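Local coordinates for probable methyltransferase (PDB 3KTY), which probably transfers a methyl group from S-adenosyl-L-methionine to RNA, as a TrmH-family enzyme of which this chain holds the SpoU-type methylase domain, at residues V40-R45 against E76-P81; R29-M34 against L163-L168. One frame throughout, in Å; residues are numbered along the deposited sequence.

Contact 1: residues V40-R45 against E76-P81; sequences VLVAPR and EEALAP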
ATOM      1  N   VAL A  40       3.872  -2.700  17.760  1.00 28.93           N
ATOM      2  CA  VAL A  40       3.447  -2.421  19.090  1.00 19.99           C
ATOM      3  C   VAL A  40       1.940  -2.200  19.139  1.00 24.49           C
ATOM      4  O   VAL A  40       1.383  -1.453  18.342  1.00 30.96           O
ATOM      5  CB  VAL A  40       4.164  -1.132  19.634  1.00 29.67           C
ATOM      6  CG1 VAL A  40       3.712  -0.871  21.084  1.00 27.16           C
ATOM      7  CG2 VAL A  40       5.670  -1.288  19.586  1.00 25.38           C
ATOM      8  N   LEU A  41       1.288  -2.831  20.085  1.00 26.32           N
ATOM      9  CA  LEU A  41      -0.137  -2.633  20.308  1.00 28.58           C
ATOM     10  C   LEU A  41      -0.396  -1.887  21.616  1.00 38.45           C
ATOM     11  O   LEU A  41       0.173  -2.237  22.639  1.00 32.55           O
ATOM     12  CB  LEU A  41      -0.798  -3.981  20.447  1.00 22.68           C
ATOM     13  CG  LEU A  41      -0.712  -5.001  19.290  1.00 33.11           C
ATOM     14  CD1 LEU A  41      -1.732  -6.047  19.547  1.00 30.54           C
ATOM     15  CD2 LEU A  41      -1.009  -4.328  17.976  1.00 34.64           C
ATOM     16  N   VAL A  42      -1.256  -0.874  21.584  1.00 33.42           N
ATOM     17  CA  VAL A  42      -1.677  -0.187  22.793  1.00 30.86           C
ATOM     18  C   VAL A  42      -3.165  -0.456  23.084  1.00 38.28           C
ATOM     19  O   VAL A  42      -4.026  -0.240  22.225  1.00 40.96           O
ATOM     20  CB  VAL A  42      -1.439   1.330  22.681  1.00 31.72           C
ATOM     21  CG1 VAL A  42      -2.188   2.085  23.784  1.00 32.07           C
ATOM     22  CG2 VAL A  42       0.062   1.639  22.716  1.00 37.14           C
ATOM     23  N   ALA A  43      -3.453  -0.958  24.279  1.00 38.43           N
ATOM     24  CA  ALA A  43      -4.824  -1.156  24.761  1.00 34.61           C
ATOM     25  C   ALA A  43      -5.667  -1.978  23.809  1.00 39.47           C
ATOM     26  O   ALA A  43      -6.708  -1.535  23.367  1.00 46.41           O
ATOM     27  CB  ALA A  43      -5.517   0.187  25.055  1.00 25.88           C
ATOM     28  N   PRO A  44      -5.218  -3.185  23.488  1.00 41.24           N
ATOM     29  CA  PRO A  44      -6.024  -3.956  22.539  1.00 44.08           C
ATOM     30  C   PRO A  44      -7.307  -4.403  23.211  1.00 43.55           C
ATOM     31  O   PRO A  44      -7.377  -4.425  24.453  1.00 49.23           O
ATOM     32  CB  PRO A  44      -5.138  -5.152  22.218  1.00 41.27           C
ATOM     33  CG  PRO A  44      -4.197  -5.233  23.417  1.00 39.78           C
ATOM     34  CD  PRO A  44      -3.931  -3.823  23.792  1.00 39.48           C
ATOM     35  N   ARG A  45      -8.322  -4.733  22.417  1.00 42.81           N
ATOM     36  CA  ARG A  45      -9.590  -5.166  22.990  1.00 36.71           C
ATOM     37  C   ARG A  45      -9.424  -6.377  23.909  1.00 45.38           C
ATOM     38  O   ARG A  45     -10.100  -6.502  24.947  1.00 44.22           O
ATOM     39  CB  ARG A  45     -10.583  -5.535  21.893  1.00 30.70           C
ATOM     40  CG  ARG A  45     -11.930  -5.952  22.505  1.00 34.29           C
ATOM     41  CD  ARG A  45     -12.946  -6.299  21.483  1.00 41.11           C
ATOM     42  NE  ARG A  45     -14.275  -6.536  22.059  1.00 40.33           N
ATOM     43  CZ  ARG A  45     -15.237  -7.140  21.385  1.00 43.27           C
ATOM     44  NH1 ARG A  45     -16.432  -7.350  21.919  1.00 46.99           N
ATOM     45  NH2 ARG A  45     -14.973  -7.546  20.151  1.00 55.50           N
ATOM     46  N   GLU A  76       1.576   6.360  26.309  1.00 32.88           N
ATOM     47  CA  GLU A  76       2.738   6.825  27.067  1.00 35.57           C
ATOM     48  C   GLU A  76       3.834   5.765  27.158  1.00 36.12           C
ATOM     49  O   GLU A  76       4.980   6.042  26.820  1.00 38.25           O
ATOM     50  CB  GLU A  76       2.314   7.286  28.473  1.00 37.84           C
ATOM     51  CG  GLU A  76       1.566   8.618  28.482  1.00 44.84           C
ATOM     52  CD  GLU A  76       0.041   8.484  28.383  1.00 50.36           C
ATOM     53  OE1 GLU A  76      -0.456   7.405  27.981  1.00 56.13           O
ATOM     54  OE2 GLU A  76      -0.663   9.470  28.716  1.00 49.76           O
ATOM     55  N   GLU A  77       3.496   4.573  27.652  1.00 36.78           N
ATOM     56  CA  GLU A  77       4.448   3.469  27.686  1.00 29.08           C
ATOM     57  C   GLU A  77       5.097   3.190  26.307  1.00 35.68           C
ATOM     58  O   GLU A  77       6.339   3.045  26.184  1.00 33.00           O
ATOM     59  CB  GLU A  77       3.758   2.209  28.185  1.00 22.64           C
ATOM     60  CG  GLU A  77       4.733   1.050  28.457  1.00 26.04           C
ATOM     61  CD  GLU A  77       5.662   1.328  29.696  1.00 44.47           C
ATOM     62  OE1 GLU A  77       5.500   2.368  30.386  1.00 40.40           O
ATOM     63  OE2 GLU A  77       6.538   0.492  29.996  1.00 42.83           O
ATOM     64  N   ALA A  78       4.252   3.119  25.269  1.00 40.41           N
ATOM     65  CA  ALA A  78       4.727   2.836  23.898  1.00 34.29           C
ATOM     66  C   ALA A  78       5.652   3.945  23.335  1.00 30.45           C
ATOM     67  O   ALA A  78       6.617   3.676  22.610  1.00 31.69           O
ATOM     68  CB  ALA A  78       3.572   2.539  22.970  1.00 23.68           C
ATOM     69  N   LEU A  79       5.388   5.179  23.732  1.00 29.52           N
ATOM     70  CA  LEU A  79       6.235   6.310  23.346  1.00 37.71           C
ATOM     71  C   LEU A  79       7.487   6.550  24.188  1.00 39.81           C
ATOM     72  O   LEU A  79       8.394   7.286  23.764  1.00 35.23           O
ATOM     73  CB  LEU A  79       5.410   7.592  23.270  1.00 35.45           C
ATOM     74  CG  LEU A  79       4.344   7.426  22.189  1.00 33.30           C
ATOM     75  CD1 LEU A  79       3.548   8.671  21.933  1.00 39.00           C
ATOM     76  CD2 LEU A  79       5.021   6.955  20.916  1.00 32.19           C
ATOM     77  N   ALA A  80       7.591   5.923  25.356  1.00 41.24           N
ATOM     78  CA  ALA A  80       8.750   6.243  26.194  1.00 34.07           C
ATOM     79  C   ALA A  80      10.071   6.187  25.424  1.00 36.56           C
ATOM     80  O   ALA A  80      10.848   7.105  25.520  1.00 37.02           O
ATOM     81  CB  ALA A  80       8.811   5.383  27.464  1.00 35.77           C
ATOM     82  N   PRO A  81      10.333   5.128  24.643  1.00 36.40           N
ATOM     83  CA  PRO A  81      11.656   5.221  24.011  1.00 44.49           C
ATOM     84  C   PRO A  81      11.650   5.962  22.659  1.00 48.80           C
ATOM     85  O   PRO A  81      12.648   6.014  21.963  1.00 56.88           O
ATOM     86  CB  PRO A  81      12.073   3.756  23.814  1.00 45.79           C
ATOM     87  CG  PRO A  81      10.834   2.909  24.123  1.00 41.21           C
ATOM     88  CD  PRO A  81       9.674   3.849  24.347  1.00 36.83           C
TER

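Contact 2: residues R29-M34 against L163-L168; sequences RAIKTM and LAAWEL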
ATOM      1  N   ARG A  29       2.389  -8.645   8.742  1.00 43.02           N
ATOM      2  CA  ARG A  29       2.812  -9.095   7.422  1.00 42.06           C
ATOM      3  C   ARG A  29       3.099  -7.861   6.596  1.00 34.87           C
ATOM      4  O   ARG A  29       4.175  -7.719   6.001  1.00 39.77           O
ATOM      5  CB  ARG A  29       1.733  -9.968   6.754  1.00 45.91           C
ATOM      6  CG  ARG A  29       2.226 -10.663   5.503  1.00 57.73           C
ATOM      7  CD  ARG A  29       1.146 -11.442   4.705  1.00 92.78           C
ATOM      8  NE  ARG A  29       1.086 -10.950   3.325  1.00 96.60           N
ATOM      9  CZ  ARG A  29       2.029 -11.146   2.398  1.00 97.49           C
ATOM     10  NH1 ARG A  29       1.887 -10.624   1.181  1.00 96.69           N
ATOM     11  NH2 ARG A  29       3.120 -11.860   2.674  1.00 95.95           N
ATOM     12  N   ALA A  30       2.143  -6.949   6.566  1.00 30.66           N
ATOM     13  CA  ALA A  30       2.414  -5.645   5.939  1.00 27.72           C
ATOM     14  C   ALA A  30       3.805  -5.084   6.297  1.00 32.57           C
ATOM     15  O   ALA A  30       4.599  -4.806   5.407  1.00 37.60           O
ATOM     16  CB  ALA A  30       1.338  -4.640   6.318  1.00 27.82           C
ATOM     17  N   ILE A  31       4.124  -4.901   7.580  1.00 27.90           N
ATOM     18  CA  ILE A  31       5.427  -4.273   7.859  1.00 25.36           C
ATOM     19  C   ILE A  31       6.620  -5.150   7.532  1.00 27.05           C
ATOM     20  O   ILE A  31       7.664  -4.676   7.104  1.00 32.23           O
ATOM     21  CB  ILE A  31       5.566  -3.624   9.274  1.00 36.82           C
ATOM     22  CG1 ILE A  31       5.477  -4.667  10.386  1.00 37.65           C
ATOM     23  CG2 ILE A  31       4.536  -2.504   9.471  1.00 31.59           C
ATOM     24  CD1 ILE A  31       5.767  -4.066  11.742  1.00 34.99           C
ATOM     25  N   LYS A  32       6.475  -6.445   7.715  1.00 28.58           N
ATOM     26  CA  LYS A  32       7.581  -7.281   7.356  1.00 30.24           C
ATOM     27  C   LYS A  32       7.905  -7.153   5.874  1.00 36.38           C
ATOM     28  O   LYS A  32       9.076  -7.137   5.515  1.00 40.10           O
ATOM     29  CB  LYS A  32       7.329  -8.740   7.719  1.00 35.53           C
ATOM     30  CG  LYS A  32       8.610  -9.520   7.753  1.00 36.91           C
ATOM     31  CD  LYS A  32       8.370 -10.930   8.217  1.00 42.34           C
ATOM     32  CE  LYS A  32       9.692 -11.643   8.495  1.00 46.00           C
ATOM     33  NZ  LYS A  32       9.553 -13.095   8.204  1.00 53.71           N
ATOM     34  N   THR A  33       6.881  -7.096   5.011  1.00 33.52           N
ATOM     35  CA  THR A  33       7.146  -7.013   3.577  1.00 37.56           C
ATOM     36  C   THR A  33       7.947  -5.775   3.197  1.00 34.65           C
ATOM     37  O   THR A  33       8.575  -5.743   2.144  1.00 42.22           O
ATOM     38  CB  THR A  33       5.864  -7.061   2.680  1.00 40.98           C
ATOM     39  OG1 THR A  33       5.112  -5.842   2.813  1.00 42.06           O
ATOM     40  CG2 THR A  33       5.015  -8.221   3.044  1.00 35.33           C
HETATM   41  N   MSE A  34       7.869  -4.750   4.030  1.00 27.26           N
HETATM   42  CA  MSE A  34       8.612  -3.516   3.854  1.00 27.48           C
HETATM   43  C   MSE A  34       9.946  -3.536   4.591  1.00 32.88           C
HETATM   44  O   MSE A  34      10.679  -2.566   4.587  1.00 31.77           O
HETATM   45  CB  MSE A  34       7.755  -2.306   4.304  1.00 21.97           C
HETATM   46  CG  MSE A  34       6.461  -2.097   3.412  1.00 34.14           C
HETATM   47 SE   MSE A  34       6.913  -2.033   1.464  0.74 46.71          SE
HETATM   48  CE  MSE A  34       5.336  -2.947   0.759  1.00114.17           C
ATOM     49  N   LEU A 163       1.030   1.562   3.278  1.00 26.77           N
ATOM     50  CA  LEU A 163       1.465   2.798   2.661  1.00 32.27           C
ATOM     51  C   LEU A 163       2.573   3.448   3.511  1.00 26.33           C
ATOM     52  O   LEU A 163       3.604   3.802   2.989  1.00 30.76           O
ATOM     53  CB  LEU A 163       0.297   3.765   2.400  1.00 27.49           C
ATOM     54  CG  LEU A 163      -0.622   3.247   1.331  1.00 39.98           C
ATOM     55  CD1 LEU A 163      -1.593   4.305   0.925  1.00 51.17           C
ATOM     56  CD2 LEU A 163       0.196   2.790   0.156  1.00 44.30           C
ATOM     57  N   ALA A 164       2.345   3.618   4.804  1.00 28.12           N
ATOM     58  CA  ALA A 164       3.350   4.248   5.674  1.00 30.76           C
ATOM     59  C   ALA A 164       4.692   3.528   5.650  1.00 23.73           C
ATOM     60  O   ALA A 164       5.769   4.128   5.538  1.00 29.52           O
ATOM     61  CB  ALA A 164       2.843   4.286   7.085  1.00 31.13           C
ATOM     62  N   ALA A 165       4.615   2.210   5.741  1.00 26.72           N
ATOM     63  CA  ALA A 165       5.796   1.408   5.753  1.00 24.05           C
ATOM     64  C   ALA A 165       6.485   1.433   4.386  1.00 25.72           C
ATOM     65  O   ALA A 165       7.706   1.354   4.314  1.00 26.48           O
ATOM     66  CB  ALA A 165       5.463  -0.036   6.184  1.00 19.58           C
ATOM     67  N   TRP A 166       5.712   1.531   3.304  1.00 25.64           N
ATOM     68  CA  TRP A 166       6.332   1.669   1.982  1.00 17.12           C
ATOM     69  C   TRP A 166       7.092   3.021   1.903  1.00 18.97           C
ATOM     70  O   TRP A 166       8.274   3.067   1.576  1.00 22.48           O
ATOM     71  CB  TRP A 166       5.286   1.435   0.833  1.00 29.34           C
ATOM     72  CG  TRP A 166       5.657   2.131  -0.357  1.00 29.73           C
ATOM     73  CD1 TRP A 166       5.101   3.260  -0.832  1.00 24.80           C
ATOM     74  CD2 TRP A 166       6.758   1.822  -1.218  1.00 32.44           C
ATOM     75  NE1 TRP A 166       5.767   3.681  -1.957  1.00 27.99           N
ATOM     76  CE2 TRP A 166       6.795   2.814  -2.217  1.00 25.94           C
ATOM     77  CE3 TRP A 166       7.726   0.802  -1.235  1.00 32.29           C
ATOM     78  CZ2 TRP A 166       7.761   2.841  -3.220  1.00 31.70           C
ATOM     79  CZ3 TRP A 166       8.686   0.815  -2.244  1.00 35.99           C
ATOM     80  CH2 TRP A 166       8.687   1.824  -3.220  1.00 42.28           C
ATOM     81  N   GLU A 167       6.440   4.113   2.260  1.00 22.13           N
ATOM     82  CA  GLU A 167       7.106   5.439   2.300  1.00 20.61           C
ATOM     83  C   GLU A 167       8.383   5.469   3.127  1.00 27.07           C
ATOM     84  O   GLU A 167       9.427   6.002   2.712  1.00 29.19           O
ATOM     85  CB  GLU A 167       6.125   6.458   2.860  1.00 20.09           C
ATOM     86  CG  GLU A 167       5.016   6.812   1.774  1.00 33.81           C
ATOM     87  CD  GLU A 167       5.555   7.576   0.551  1.00 34.67           C
ATOM     88  OE1 GLU A 167       6.665   8.137   0.613  1.00 35.35           O
ATOM     89  OE2 GLU A 167       4.869   7.627  -0.491  1.00 47.27           O
ATOM     90  N   LEU A 168       8.301   4.854   4.300  1.00 32.44           N
ATOM     91  CA  LEU A 168       9.430   4.771   5.181  1.00 23.22           C
ATOM     92  C   LEU A 168      10.524   3.926   4.598  1.00 23.62           C
ATOM     93  O   LEU A 168      11.681   4.274   4.639  1.00 26.43           O
ATOM     94  CB  LEU A 168       9.003   4.216   6.536  1.00 33.45           C
ATOM     95  CG  LEU A 168       8.323   5.280   7.400  1.00 32.49           C
ATOM     96  CD1 LEU A 168       7.738   4.618   8.613  1.00 28.59           C
ATOM     97  CD2 LEU A 168       9.361   6.320   7.783  1.00 22.96           C
TER

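Contact 1: residues V40-R45 against E76-P81
No hydrogen bond joins Val40 or Val42 to Ala78 across this contact, and the one backbone bond inside the two segments, Ala80 N to Glu77 O at 3.2 Å, closes the backbone across Glu77-Ala80, with Ala78 inside the span. What passes between strand and helix is wholly apolar: three buried side chains meet through three methyl carbons and bury 91 Å² in total. Ala78 CB points toward the strand and lies 3.6 Å from Val42 CG2 and 3.9 Å from Val40 CG1. Val42 CG2 meets the alanine methyl nearly head-on, at a CA-CB...CG2 angle of about 146°, whereas Val40 CG1 comes in more from the flank, at about 116°. Both valines have CG1 anti to the backbone N, yet they present different branches: Val40 (chi1 -179°) reaches Ala78 with CG1, and Val42 with CG2, the methyl beside its backbone N. With only a methyl on the helix side, the backbones come to 7.2 Å between the CA atoms of Val42 and Ala78. Valines two positions apart face the helix because side chains alternate along a strand, and Leu41 between them points away. In the alpha-beta-alpha sandwich the contact lays the short helix 75-79 on one face of the parallel sheet. Ile14 of strand 11-16 touches all three residues, His72 of the edge strand 70-72 touches Val40 and Ala78, and strand 39-42 runs between these two neighbours, backbone-bonded to both.

Contact 2: residues R29-M34 against L163-L168
With CG beside the backbone N (chi1 -64°), the Met34 chain then bends at chi2 (-52°), which folds this selenomethionine over Ala165 and carries its SE atom to Trp166, giving a Met-aromatic contact between Met34, beside helix 21-33, and the C-terminal helix 157-172. Met34 CG rests 3.6 Å from Ala165 CB, and the CA atoms of Met34 and Trp166, 6.0 Å apart, are the closest pair of CA atoms across the contact. Ile31 adds a looser touch, its CG2 lying 4.2 Å from Ala165 CB. Together the segments bury 183 Å² without a hydrogen bond between them. Thr33 OG1 donates to Ala30 O at 2.8 Å, tying the threonine side chain back to the preceding turn. Phe13 of the sheet touches both Ile31 and Ala165. Met34 also packs on Leu163 of the second subunit, and Trp166 NE1 is hydrogen-bonded to Glu167 OE2 of that subunit, so the pair lies at the dimer interface. The selenium sits at the indole edge, not over a face, 85° off the ring normal. Met34 SE is 5.4 Å from the centroid of the six-membered ring of Trp166. Its distance to Trp166 CE3 is 4.0 Å.

Contacts 1 and 2 lie on opposite faces of the parallel sheet, their centres 19 Å apart and their nearest atoms about 6 Å apart, without touching. Consecutive residues of strand 11-16 serve the two sides: Ile14 packs into contact 1, Phe13 into contact 2. Along the chain, helix 21-33 leads to strand 39-42, and helix 75-79 comes later, after two helices and strand 70-72, so both halves of contact 1 fall between the halves of contact 2. Contact 1 thus joins two elements of the first half of the chain within one subunit, whereas contact 2 joins an early helix to the last helix of the chain, beside the second subunit.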